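Local coordinates for alpha-fucosidase GH29 (PDB 4PSR), which hydrolyses alpha-linked L-fucose as a GH29 glycosidase, probably including alpha-1,6-linked core fucose on glycoproteins, at residues Leu521-Leu529 against Phe553-Glu561. Numbering follows the deposited sequence.
Sequences LGTFDTVFL and FSGFRFTGE. With NAG (2-acetamido-2-deoxy-beta-D-glucopyranose), chain C; NAG (2-acetamido-2-deoxy-beta-D-glucopyranose), chain B; MAN (alpha-D-mannopyranose), chain D.
Asp525 and Arg557 form a salt bridge where the N-cap of helix 526-532 meets the loop of the beta hairpin formed by strands 548-553 and 562-565, in the beta-rich C-terminal part of this GH29 fucosidase, beside an N-glycan chain attached to the protein. Asp525 starts with CB against the carbonyl of Phe556 (CB to O 3.3 Å). Its chi1 of 67° places CG between the backbone N and the carbonyl carbon, and the two oxygens do different work. OD1 caps the helix by accepting from Phe528 N, whereas OD2 accepts from two of the three guanidinium nitrogens, NE and NH2, side-on. Arg557 NE reaches the anti lone pair of Asp525 OD2 at 2.8 Å, and Arg557 NH2 comes to the same oxygen from above the carboxylate plane at 3.1 Å, the two planes being 43° apart. Phe556 CE2, at the ring edge, lies over one guanidinium face, offset toward its rim, and the GlcNAc of chain B lies over the opposite face. Backbone joins the segments too: Thr526 N donates to Phe556 O at 3.0 Å, while Thr526 OG1 bonds to Gly578 O. The Phe556 ring meets Thr526 CB through CD1 and Val527 CG2 through CZ, the latter at 3.7 Å. Phe558 brings CZ to Thr523 CB at 3.5 Å, with Phe524 N at its ring edge; its CE2 nears O6 of the chain C GlcNAc. The third guanidinium nitrogen turns to the glycan: Arg557 NH1 donates to the N-acetyl oxygen O7 of that GlcNAc at 3.0 Å.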
# COMPACT_ATOMS: atom_id res chain seq x y z
N LEU A 521 20.49 -6.69 10.08
CA LEU A 521 21.35 -5.53 9.95
C LEU A 521 20.47 -4.34 9.60
O LEU A 521 19.57 -4.46 8.77
CB LEU A 521 22.39 -5.76 8.85
CG LEU A 521 23.31 -6.97 8.96
CD1 LEU A 521 24.34 -6.92 7.83
CD2 LEU A 521 24.01 -6.99 10.30
N GLY A 522 20.73 -3.20 10.23
CA GLY A 522 19.95 -2.01 9.98
C GLY A 522 19.90 -1.08 11.17
O GLY A 522 20.69 -1.20 12.11
N THR A 523 18.94 -0.15 11.13
CA THR A 523 18.76 0.85 12.18
C THR A 523 17.35 0.74 12.75
O THR A 523 16.36 0.63 12.02
CB THR A 523 19.04 2.26 11.65
OG1 THR A 523 17.99 2.66 10.75
CG2 THR A 523 20.38 2.32 10.94
N PHE A 524 17.26 0.72 14.08
CA PHE A 524 16.02 0.42 14.77
C PHE A 524 15.77 1.45 15.86
O PHE A 524 16.48 1.47 16.88
CB PHE A 524 16.09 -1.01 15.31
CG PHE A 524 16.45 -2.02 14.26
CD1 PHE A 524 15.51 -2.42 13.32
CD2 PHE A 524 17.74 -2.50 14.14
CE1 PHE A 524 15.84 -3.31 12.31
CE2 PHE A 524 18.09 -3.39 13.14
CZ PHE A 524 17.13 -3.81 12.22
N ASP A 525 14.81 2.35 15.63
CA ASP A 525 14.55 3.44 16.57
C ASP A 525 13.53 3.04 17.63
O ASP A 525 13.04 1.91 17.64
CB ASP A 525 14.16 4.73 15.83
CG ASP A 525 12.85 4.67 15.09
OD1 ASP A 525 12.14 3.64 15.12
OD2 ASP A 525 12.50 5.68 14.44
N THR A 526 13.21 3.95 18.53
CA THR A 526 12.27 3.64 19.62
C THR A 526 10.92 3.20 19.06
O THR A 526 10.30 2.29 19.57
CB THR A 526 12.06 4.87 20.53
OG1 THR A 526 13.21 5.06 21.37
CG2 THR A 526 10.83 4.73 21.41
N VAL A 527 10.46 3.85 18.00
CA VAL A 527 9.18 3.48 17.40
C VAL A 527 9.24 2.04 16.87
O VAL A 527 8.32 1.26 17.11
CB VAL A 527 8.81 4.43 16.27
CG1 VAL A 527 7.62 3.93 15.47
CG2 VAL A 527 8.48 5.83 16.85
N PHE A 528 10.33 1.69 16.19
CA PHE A 528 10.47 0.33 15.66
C PHE A 528 10.40 -0.68 16.79
O PHE A 528 9.63 -1.63 16.72
CB PHE A 528 11.78 0.18 14.88
CG PHE A 528 11.93 -1.17 14.21
CD1 PHE A 528 12.19 -2.30 14.97
CD2 PHE A 528 11.85 -1.30 12.82
CE1 PHE A 528 12.31 -3.54 14.36
CE2 PHE A 528 11.95 -2.52 12.22
CZ PHE A 528 12.20 -3.64 12.98
N LEU A 529 11.21 -0.49 17.81
CA LEU A 529 11.36 -1.51 18.84
C LEU A 529 10.05 -1.64 19.62
O LEU A 529 9.59 -2.77 19.92
CB LEU A 529 12.56 -1.17 19.74
CG LEU A 529 13.92 -1.26 19.05
CD1 LEU A 529 14.99 -0.43 19.80
CD2 LEU A 529 14.34 -2.72 18.84
N PHE A 553 22.22 3.22 21.42
CA PHE A 553 22.14 4.66 21.65
C PHE A 553 21.13 4.98 22.74
O PHE A 553 20.08 4.35 22.81
CB PHE A 553 21.68 5.38 20.38
CG PHE A 553 22.70 5.43 19.30
CD1 PHE A 553 22.83 4.39 18.40
CD2 PHE A 553 23.52 6.53 19.16
CE1 PHE A 553 23.77 4.44 17.39
CE2 PHE A 553 24.47 6.59 18.15
CZ PHE A 553 24.59 5.54 17.28
N SER A 554 21.41 5.99 23.56
CA SER A 554 20.44 6.38 24.59
C SER A 554 19.21 7.09 24.02
O SER A 554 18.12 6.99 24.57
CB SER A 554 21.10 7.28 25.64
OG SER A 554 21.76 8.40 25.06
N GLY A 555 19.39 7.79 22.91
CA GLY A 555 18.34 8.59 22.34
C GLY A 555 17.33 7.78 21.53
O GLY A 555 17.58 6.62 21.19
N PHE A 556 16.22 8.45 21.25
CA PHE A 556 15.05 7.92 20.52
C PHE A 556 15.44 7.48 19.10
O PHE A 556 14.91 6.48 18.58
CB PHE A 556 14.03 9.09 20.52
CG PHE A 556 12.72 8.84 19.80
CD1 PHE A 556 11.66 8.17 20.42
CD2 PHE A 556 12.49 9.42 18.56
CE1 PHE A 556 10.43 8.00 19.76
CE2 PHE A 556 11.26 9.27 17.90
CZ PHE A 556 10.23 8.57 18.51
N ARG A 557 16.39 8.18 18.49
CA ARG A 557 16.70 7.99 17.08
C ARG A 557 18.18 8.27 16.79
O ARG A 557 18.53 9.25 16.11
CB ARG A 557 15.77 8.87 16.25
CG ARG A 557 15.57 8.43 14.81
CD ARG A 557 14.36 9.10 14.18
NE ARG A 557 13.09 8.42 14.44
CZ ARG A 557 11.91 9.02 14.62
NH1 ARG A 557 11.80 10.34 14.60
NH2 ARG A 557 10.82 8.30 14.83
N PHE A 558 19.06 7.45 17.37
CA PHE A 558 20.49 7.43 17.06
C PHE A 558 21.24 8.70 17.46
O PHE A 558 22.14 9.14 16.76
CB PHE A 558 20.70 7.07 15.58
CG PHE A 558 19.71 6.06 15.09
CD1 PHE A 558 19.75 4.75 15.57
CD2 PHE A 558 18.68 6.43 14.23
CE1 PHE A 558 18.81 3.80 15.16
CE2 PHE A 558 17.73 5.49 13.83
CZ PHE A 558 17.79 4.17 14.32
N THR A 559 20.88 9.23 18.62
CA THR A 559 21.58 10.35 19.27
C THR A 559 21.94 9.94 20.70
O THR A 559 21.55 8.87 21.17
CB THR A 559 20.69 11.62 19.31
OG1 THR A 559 19.51 11.36 20.06
CG2 THR A 559 20.30 12.07 17.90
N GLY A 560 22.70 10.80 21.38
CA GLY A 560 23.04 10.58 22.78
C GLY A 560 24.25 9.69 22.95
O GLY A 560 25.03 9.51 22.01
N GLU A 561 24.41 9.14 24.15
CA GLU A 561 25.53 8.26 24.43
C GLU A 561 25.38 6.94 23.70
O GLU A 561 24.27 6.41 23.56
CB GLU A 561 25.64 8.01 25.95
CG GLU A 561 25.77 9.30 26.77
CD GLU A 561 25.94 9.05 28.25
OE1 GLU A 561 26.13 7.88 28.65
OE2 GLU A 561 25.88 10.03 29.02
C1 NAG C . 14.37 11.00 10.94
C2 NAG C . 15.06 11.91 11.93
C3 NAG C . 16.51 12.12 11.52
C4 NAG C . 17.20 10.78 11.33
C5 NAG C . 16.39 9.93 10.36
C6 NAG C . 16.98 8.55 10.16
C7 NAG C . 13.66 13.52 13.13
C8 NAG C . 13.02 14.88 13.11
N2 NAG C . 14.38 13.19 12.06
O3 NAG C . 17.17 12.90 12.51
O4 NAG C . 18.49 11.01 10.77
O5 NAG C . 15.06 9.76 10.88
O6 NAG C . 17.10 7.88 11.40
O7 NAG C . 13.52 12.76 14.08
C1 NAG B . 9.42 9.20 10.45
C2 NAG B . 10.57 8.38 9.93
C3 NAG B . 11.84 8.77 10.68
C4 NAG B . 12.07 10.28 10.59
C5 NAG B . 10.80 11.03 11.00
C6 NAG B . 10.90 12.53 10.81
C7 NAG B . 10.41 6.09 9.04
C8 NAG B . 10.06 4.68 9.34
N2 NAG B . 10.30 6.95 10.06
O3 NAG B . 12.94 8.07 10.10
O4 NAG B . 13.09 10.69 11.50
O5 NAG B . 9.69 10.58 10.22
O6 NAG B . 11.01 12.85 9.43
O7 NAG B . 10.76 6.45 7.92
C1 MAN D . 26.19 6.96 10.86
C2 MAN D . 27.06 5.76 10.32
C3 MAN D . 26.17 4.60 9.82
C4 MAN D . 25.08 4.23 10.86
C5 MAN D . 24.35 5.51 11.35
C6 MAN D . 23.39 5.27 12.48
O2 MAN D . 27.83 5.23 11.34
O3 MAN D . 26.93 3.44 9.49
O4 MAN D . 24.13 3.35 10.24
O5 MAN D . 25.31 6.51 11.82
O6 MAN D . 22.16 5.94 12.17